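PDB 4ZOQ: intracellular serine protease, which probably acts as a subtilisin-like serine endopeptidase, a lanthipeptide protease that cleaves peptide bonds sequence-specifically. Local coordinates for residues Y22-A27 / N205-N210; A91-I96 / A278-A283. All coordinates share one frame; numbering follows the deposited sequence.

Interaction 1: Y22-A27 / N205-N210; sequences YLWFAA and NMKSNN
Lys207 lies over one face of the Trp24 indole. Its CE methylene sits over the five-membered ring, 3.6 Å from the Trp24 ring centroid and 10° off the ring normal, a CH-pi contact. The ammonium group comes over the same face. Lys207 NZ is 4.3 Å from the centroid of that ring, 19° off the normal, which makes a cation-pi pair.

The base of the lysine serves the other half of the indole. Lys207 CB is 3.7 Å from Trp24 CZ3, and Lys207 CA comes within 3.4 Å of the same ring atom. The side chain leaves with CG anti to the backbone N and bends at chi3 (-71°), which keeps CE close above the ring. Met206 meets the indole through its carbonyl carbon, 3.9 Å from Trp24 CH2, in an oblique approach. The opposite face of the indole rests against Phe25 CB.

Lys207 belongs to a type I beta turn from Met206 to Asn209. Met206 O accepts from Asn209 N and, at 2.8 Å, from Asn205 ND2. The two donors reach it from opposite faces of its carbonyl plane. Asn209 N closes the turn, and Asn205 ND2 adds a second grip on the same oxygen. Trp24 NE1 donates to Leu245 O, which helps to hold the indole in place. Lys207 NZ has a weak hydrogen bond to Thr243 O.

With an alanine at Trp24, the lysine chain is likely to lose its flat support and Leu245 O this donor. No hydrogen bond joins the two segments. The first turn of helix 24-30 meets the loop after strand 200-205 here. The contact therefore probably depends on dispersion and on the attraction of the ammonium for the indole face, with the weak bond to Thr243 O as a further hold.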
ATOM      1  N   TYR B  22       6.444  22.175  -2.997  1.00 32.80           N
ATOM      2  CA  TYR B  22       5.563  21.192  -2.368  1.00 31.81           C
ATOM      3  C   TYR B  22       6.072  19.767  -2.567  1.00 30.45           C
ATOM      4  O   TYR B  22       5.492  18.802  -2.048  1.00 29.54           O
ATOM      5  CB  TYR B  22       4.141  21.323  -2.946  1.00 35.23           C
ATOM      6  CG  TYR B  22       3.607  22.749  -2.918  1.00 34.83           C
ATOM      7  CD1 TYR B  22       3.326  23.391  -1.715  1.00 36.24           C
ATOM      8  CD2 TYR B  22       3.379  23.439  -4.095  1.00 33.21           C
ATOM      9  CE1 TYR B  22       2.852  24.684  -1.693  1.00 37.03           C
ATOM     10  CE2 TYR B  22       2.892  24.720  -4.085  1.00 36.11           C
ATOM     11  CZ  TYR B  22       2.635  25.348  -2.890  1.00 41.06           C
ATOM     12  OH  TYR B  22       2.155  26.646  -2.904  1.00 46.49           O
ATOM     13  N   LEU B  23       7.166  19.650  -3.313  1.00 28.69           N
ATOM     14  CA  LEU B  23       7.814  18.378  -3.557  1.00 28.71           C
ATOM     15  C   LEU B  23       9.087  18.256  -2.710  1.00 30.41           C
ATOM     16  O   LEU B  23       9.999  17.488  -3.046  1.00 29.47           O
ATOM     17  CB  LEU B  23       8.132  18.226  -5.043  1.00 28.70           C
ATOM     18  CG  LEU B  23       6.971  17.770  -5.948  1.00 31.70           C
ATOM     19  CD1 LEU B  23       7.227  18.130  -7.408  1.00 31.97           C
ATOM     20  CD2 LEU B  23       6.755  16.277  -5.830  1.00 27.87           C
ATOM     21  N   TRP B  24       9.135  19.032  -1.620  1.00 30.72           N
ATOM     22  CA  TRP B  24      10.244  19.004  -0.662  1.00 29.84           C
ATOM     23  C   TRP B  24      10.540  17.584  -0.224  1.00 27.35           C
ATOM     24  O   TRP B  24      11.723  17.216  -0.099  1.00 29.67           O
ATOM     25  CB  TRP B  24       9.955  19.871   0.575  1.00 26.42           C
ATOM     26  CG  TRP B  24       8.725  19.453   1.334  1.00 29.80           C
ATOM     27  CD1 TRP B  24       7.450  19.939   1.180  1.00 28.28           C
ATOM     28  CD2 TRP B  24       8.649  18.443   2.354  1.00 26.72           C
ATOM     29  NE1 TRP B  24       6.596  19.310   2.065  1.00 28.39           N
ATOM     30  CE2 TRP B  24       7.303  18.377   2.781  1.00 26.55           C
ATOM     31  CE3 TRP B  24       9.593  17.591   2.948  1.00 27.56           C
ATOM     32  CZ2 TRP B  24       6.876  17.496   3.773  1.00 26.93           C
ATOM     33  CZ3 TRP B  24       9.165  16.689   3.908  1.00 28.41           C
ATOM     34  CH2 TRP B  24       7.814  16.656   4.323  1.00 28.94           C
ATOM     35  N   PHE B  25       9.485  16.784  -0.017  1.00 25.91           N
ATOM     36  CA  PHE B  25       9.655  15.375   0.373  1.00 27.09           C
ATOM     37  C   PHE B  25      10.400  14.589  -0.731  1.00 27.09           C
ATOM     38  O   PHE B  25      11.217  13.715  -0.437  1.00 25.98           O
ATOM     39  CB  PHE B  25       8.306  14.704   0.702  1.00 27.51           C
ATOM     40  CG  PHE B  25       7.453  14.416  -0.511  1.00 27.89           C
ATOM     41  CD1 PHE B  25       6.603  15.383  -1.026  1.00 27.08           C
ATOM     42  CD2 PHE B  25       7.540  13.186  -1.165  1.00 27.55           C
ATOM     43  CE1 PHE B  25       5.850  15.122  -2.164  1.00 27.88           C
ATOM     44  CE2 PHE B  25       6.788  12.926  -2.299  1.00 26.02           C
ATOM     45  CZ  PHE B  25       5.955  13.892  -2.800  1.00 25.72           C
ATOM     46  N   ALA B  26      10.122  14.897  -1.996  1.00 26.37           N
ATOM     47  CA  ALA B  26      10.746  14.152  -3.107  1.00 27.71           C
ATOM     48  C   ALA B  26      12.210  14.553  -3.255  1.00 28.85           C
ATOM     49  O   ALA B  26      13.077  13.698  -3.443  1.00 28.52           O
ATOM     50  CB  ALA B  26       9.991  14.369  -4.419  1.00 24.01           C
ATOM     51  N   ALA B  27      12.481  15.851  -3.122  1.00 29.08           N
ATOM     52  CA  ALA B  27      13.856  16.354  -3.145  1.00 31.66           C
ATOM     53  C   ALA B  27      14.658  15.733  -2.000  1.00 30.34           C
ATOM     54  O   ALA B  27      15.824  15.393  -2.172  1.00 28.66           O
ATOM     55  CB  ALA B  27      13.892  17.877  -3.062  1.00 27.99           C
ATOM     56  N   ASN B 205       6.366  10.877   8.632  1.00 27.56           N
ATOM     57  CA  ASN B 205       7.022  11.959   9.352  1.00 27.32           C
ATOM     58  C   ASN B 205       6.807  13.319   8.638  1.00 29.42           C
ATOM     59  O   ASN B 205       6.332  13.397   7.499  1.00 27.40           O
ATOM     60  CB  ASN B 205       8.534  11.684   9.565  1.00 27.29           C
ATOM     61  CG  ASN B 205       9.343  11.622   8.259  1.00 30.47           C
ATOM     62  OD1 ASN B 205       9.552  10.553   7.693  1.00 29.20           O
ATOM     63  ND2 ASN B 205       9.789  12.780   7.773  1.00 29.67           N
ATOM     64  N   MET B 206       7.188  14.383   9.332  1.00 31.89           N
ATOM     65  CA  MET B 206       7.047  15.745   8.852  1.00 31.60           C
ATOM     66  C   MET B 206       8.331  16.214   8.206  1.00 30.84           C
ATOM     67  O   MET B 206       9.360  15.538   8.308  1.00 29.11           O
ATOM     68  CB  MET B 206       6.727  16.666  10.021  1.00 27.86           C
ATOM     69  CG  MET B 206       5.550  16.239  10.790  1.00 34.12           C
ATOM     70  SD  MET B 206       4.040  16.481   9.875  1.00 30.51           S
ATOM     71  CE  MET B 206       3.990  18.279   9.865  1.00 31.34           C
ATOM     72  N   LYS B 207       8.283  17.406   7.611  1.00 32.19           N
ATOM     73  CA  LYS B 207       9.470  18.008   7.005  1.00 32.51           C
ATOM     74  C   LYS B 207      10.573  18.146   8.052  1.00 33.20           C
ATOM     75  O   LYS B 207      11.730  17.909   7.764  1.00 36.83           O
ATOM     76  CB  LYS B 207       9.142  19.376   6.419  1.00 28.60           C
ATOM     77  CG  LYS B 207      10.333  20.127   5.842  1.00 33.12           C
ATOM     78  CD  LYS B 207       9.903  21.551   5.461  1.00 35.68           C
ATOM     79  CE  LYS B 207       9.010  21.556   4.247  1.00 33.25           C
ATOM     80  NZ  LYS B 207       8.781  22.919   3.753  1.00 35.43           N
ATOM     81  N   SER B 208      10.189  18.438   9.288  1.00 33.89           N
ATOM     82  CA  SER B 208      11.152  18.615  10.378  1.00 34.24           C
ATOM     83  C   SER B 208      11.691  17.296  10.893  1.00 34.62           C
ATOM     84  O   SER B 208      12.603  17.283  11.708  1.00 32.64           O
ATOM     85  CB  SER B 208      10.493  19.346  11.538  1.00 34.16           C
ATOM     86  OG  SER B 208       9.472  18.528  12.075  1.00 35.06           O
ATOM     87  N   ASN B 209      11.103  16.202  10.404  1.00 32.87           N
ATOM     88  CA  ASN B 209      11.397  14.825  10.822  1.00 34.15           C
ATOM     89  C   ASN B 209      10.695  14.423  12.107  1.00 31.36           C
ATOM     90  O   ASN B 209      10.854  13.279  12.540  1.00 31.82           O
ATOM     91  CB  ASN B 209      12.892  14.522  10.946  1.00 28.34           C
ATOM     92  CG  ASN B 209      13.560  14.459   9.608  1.00 34.86           C
ATOM     93  OD1 ASN B 209      12.928  14.076   8.622  1.00 35.43           O
ATOM     94  ND2 ASN B 209      14.853  14.745   9.563  1.00 36.29           N
ATOM     95  N   ASN B 210       9.943  15.342  12.711  1.00 29.33           N
ATOM     96  CA  ASN B 210       9.032  14.944  13.777  1.00 32.05           C
ATOM     97  C   ASN B 210       7.945  14.018  13.212  1.00 31.19           C
ATOM     98  O   ASN B 210       7.556  14.129  12.048  1.00 28.15           O
ATOM     99  CB  ASN B 210       8.347  16.147  14.418  1.00 33.38           C
ATOM    100  CG  ASN B 210       9.296  17.020  15.203  1.00 40.73           C
ATOM    101  OD1 ASN B 210      10.353  16.569  15.671  1.00 46.82           O
ATOM    102  ND2 ASN B 210       8.915  18.285  15.379  1.00 43.90           N
TER

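Interaction 2: A91-I96 / A278-A283; sequences AGMINI and AAPQVA
Met93 and Ile94 pack against Pro280, and these apolar contacts carry most of the joint. Met93 CB is 3.7 Å from Pro280 CG, at the outer part of the pyrrolidine ring. Ile94 works from the next position along the helix. Its CG1 lies 3.8 Å from Pro280 CB, with the two side chains at about a right angle. That branch is anti to the carbonyl carbon (chi1 -65°), and it also lies against the backbone, 3.7 Å from Pro280 O. The proline is thus met by two successive residues of helix 86-97.

Gln281 adds an aliphatic contact. Its CG is 4.0 Å from Met93 CB, while its amide serves other partners. Gln281 NE2 donates to Pro226 O and Leu277 O, and Gln281 OE1 accepts from Gln29 NE2. The buried amide is therefore satisfied on both its atoms, without help from helix 86-97.

No hydrogen bond crosses between the segments. The compact proline ring is consistent with the close approach of the segment axes, 7.5 Å, at a crossing angle of -34°. Helix 275-297 is kinked here. Pro280 has no N-H to give, and Gln281 N makes a weak bond to Ala278 O.

Helix 86-97 starts at His86, and Ser276 lies in the first turn of helix 275-297. Both are predicted charge-relay residues, as in subtilases. Pro280 also touches Asn135 of strand 133-136, and Ala278 and Val282 lie on Val202 of strand 200-205. Helix 275-297 thus sits on the central sheet, with helix 86-97 beside it and helix 24-30 against Met93 and Gln281.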
ATOM      1  N   ALA B  91      -0.011   6.197  -6.280  1.00 33.73           N
ATOM      2  CA  ALA B  91       0.829   5.918  -7.451  1.00 32.74           C
ATOM      3  C   ALA B  91       1.931   6.971  -7.674  1.00 30.39           C
ATOM      4  O   ALA B  91       3.067   6.642  -8.016  1.00 31.02           O
ATOM      5  CB  ALA B  91      -0.055   5.817  -8.693  1.00 31.19           C
ATOM      6  N   GLY B  92       1.578   8.244  -7.521  1.00 30.63           N
ATOM      7  CA  GLY B  92       2.536   9.305  -7.712  1.00 29.30           C
ATOM      8  C   GLY B  92       3.692   9.213  -6.739  1.00 29.00           C
ATOM      9  O   GLY B  92       4.820   9.551  -7.098  1.00 31.03           O
ATOM     10  N   MET B  93       3.459   8.700  -5.536  1.00 27.70           N
ATOM     11  CA  MET B  93       4.566   8.651  -4.601  1.00 26.52           C
ATOM     12  C   MET B  93       5.553   7.559  -4.995  1.00 30.36           C
ATOM     13  O   MET B  93       6.764   7.725  -4.804  1.00 32.88           O
ATOM     14  CB  MET B  93       4.092   8.447  -3.173  1.00 26.77           C
ATOM     15  CG  MET B  93       3.200   9.546  -2.664  1.00 27.33           C
ATOM     16  SD  MET B  93       3.765  11.175  -3.122  1.00 28.69           S
ATOM     17  CE  MET B  93       3.239  12.128  -1.666  1.00 29.87           C
ATOM     18  N   ILE B  94       5.063   6.453  -5.554  1.00 27.54           N
ATOM     19  CA  ILE B  94       5.968   5.465  -6.105  1.00 28.76           C
ATOM     20  C   ILE B  94       6.719   6.085  -7.270  1.00 30.50           C
ATOM     21  O   ILE B  94       7.936   5.927  -7.408  1.00 28.52           O
ATOM     22  CB  ILE B  94       5.242   4.219  -6.654  1.00 34.80           C
ATOM     23  CG1 ILE B  94       4.537   3.420  -5.565  1.00 32.75           C
ATOM     24  CG2 ILE B  94       6.209   3.336  -7.458  1.00 32.03           C
ATOM     25  CD1 ILE B  94       3.389   2.633  -6.132  1.00 30.79           C
ATOM     26  N   ASN B  95       5.970   6.766  -8.139  1.00 29.73           N
ATOM     27  CA  ASN B  95       6.554   7.291  -9.368  1.00 28.80           C
ATOM     28  C   ASN B  95       7.626   8.370  -9.175  1.00 30.27           C
ATOM     29  O   ASN B  95       8.653   8.345  -9.845  1.00 28.47           O
ATOM     30  CB  ASN B  95       5.459   7.846 -10.270  1.00 30.76           C
ATOM     31  CG  ASN B  95       6.001   8.340 -11.581  1.00 29.55           C
ATOM     32  OD1 ASN B  95       6.480   7.558 -12.396  1.00 31.89           O
ATOM     33  ND2 ASN B  95       5.976   9.647 -11.775  1.00 32.23           N
ATOM     34  N   ILE B  96       7.393   9.315  -8.262  1.00 28.03           N
ATOM     35  CA  ILE B  96       8.306  10.448  -8.111  1.00 28.20           C
ATOM     36  C   ILE B  96       9.695   9.975  -7.650  1.00 31.26           C
ATOM     37  O   ILE B  96      10.698  10.574  -8.019  1.00 33.47           O
ATOM     38  CB  ILE B  96       7.738  11.522  -7.147  1.00 27.34           C
ATOM     39  CG1 ILE B  96       8.504  12.824  -7.302  1.00 26.98           C
ATOM     40  CG2 ILE B  96       7.707  11.054  -5.695  1.00 26.80           C
ATOM     41  CD1 ILE B  96       8.382  13.474  -8.673  1.00 28.62           C
ATOM     42  N   ALA B 278       3.064   7.745   2.692  1.00 26.83           N
ATOM     43  CA  ALA B 278       4.388   7.402   3.164  1.00 27.09           C
ATOM     44  C   ALA B 278       4.770   6.042   2.676  1.00 25.65           C
ATOM     45  O   ALA B 278       5.880   5.867   2.171  1.00 26.54           O
ATOM     46  CB  ALA B 278       4.475   7.469   4.684  1.00 25.52           C
ATOM     47  N   ALA B 279       3.854   5.083   2.822  1.00 25.36           N
ATOM     48  CA  ALA B 279       4.139   3.704   2.428  1.00 25.45           C
ATOM     49  C   ALA B 279       4.653   3.550   0.977  1.00 26.08           C
ATOM     50  O   ALA B 279       5.626   2.821   0.761  1.00 26.15           O
ATOM     51  CB  ALA B 279       2.926   2.819   2.667  1.00 25.71           C
ATOM     52  N   PRO B 280       4.005   4.204  -0.011  1.00 37.15           N
ATOM     53  CA  PRO B 280       4.500   4.045  -1.384  1.00 27.73           C
ATOM     54  C   PRO B 280       5.891   4.653  -1.655  1.00 30.71           C
ATOM     55  O   PRO B 280       6.571   4.200  -2.598  1.00 28.01           O
ATOM     56  CB  PRO B 280       3.440   4.764  -2.231  1.00 26.77           C
ATOM     57  CG  PRO B 280       2.699   5.641  -1.292  1.00 27.30           C
ATOM     58  CD  PRO B 280       2.723   4.924   0.021  1.00 26.23           C
ATOM     59  N   GLN B 281       6.322   5.612  -0.826  1.00 29.56           N
ATOM     60  CA  GLN B 281       7.662   6.153  -0.944  1.00 26.04           C
ATOM     61  C   GLN B 281       8.683   5.070  -0.620  1.00 26.06           C
ATOM     62  O   GLN B 281       9.726   4.989  -1.247  1.00 27.23           O
ATOM     63  CB  GLN B 281       7.856   7.365  -0.049  1.00 27.17           C
ATOM     64  CG  GLN B 281       7.070   8.567  -0.499  1.00 28.66           C
ATOM     65  CD  GLN B 281       7.275   9.759   0.412  1.00 29.71           C
ATOM     66  OE1 GLN B 281       8.420  10.196   0.630  1.00 28.84           O
ATOM     67  NE2 GLN B 281       6.174  10.293   0.965  1.00 26.26           N
ATOM     68  N   VAL B 282       8.376   4.254   0.376  1.00 26.49           N
ATOM     69  CA  VAL B 282       9.197   3.112   0.726  1.00 26.32           C
ATOM     70  C   VAL B 282       9.080   2.011  -0.344  1.00 26.90           C
ATOM     71  O   VAL B 282      10.073   1.393  -0.725  1.00 26.80           O
ATOM     72  CB  VAL B 282       8.800   2.557   2.128  1.00 28.48           C
ATOM     73  CG1 VAL B 282       9.729   1.401   2.556  1.00 27.08           C
ATOM     74  CG2 VAL B 282       8.822   3.676   3.145  1.00 24.51           C
ATOM     75  N   ALA B 283       7.866   1.765  -0.829  1.00 26.53           N
ATOM     76  CA  ALA B 283       7.693   0.791  -1.891  1.00 27.13           C
ATOM     77  C   ALA B 283       8.490   1.239  -3.131  1.00 29.62           C
ATOM     78  O   ALA B 283       9.206   0.422  -3.744  1.00 28.18           O
ATOM     79  CB  ALA B 283       6.224   0.606  -2.224  1.00 27.00           C
TER

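In the fold
From the N terminus, helix 24-30 comes first, ahead of the strands of the central sheet. Helix 86-97 follows. Interaction 1 closes when the chain reaches the loop after strand 200-205, 178 residues after segment 22-27. Interaction 2 closes later, when helix 275-297 returns to helix 86-97 across a separation of 182 residues. The two loops cross, since their segments alternate along the chain. The centres of interactions 1 and 2 are about 13 Å apart, and the two contacts touch directly. Phe25 CZ lies 3.4 Å from Met93 CE, and Ala26 packs on Ile96. Phe25 also rests against Gln281. The N-terminal helix is thus tied to the loop that leaves strand 200-205 and to both central helices.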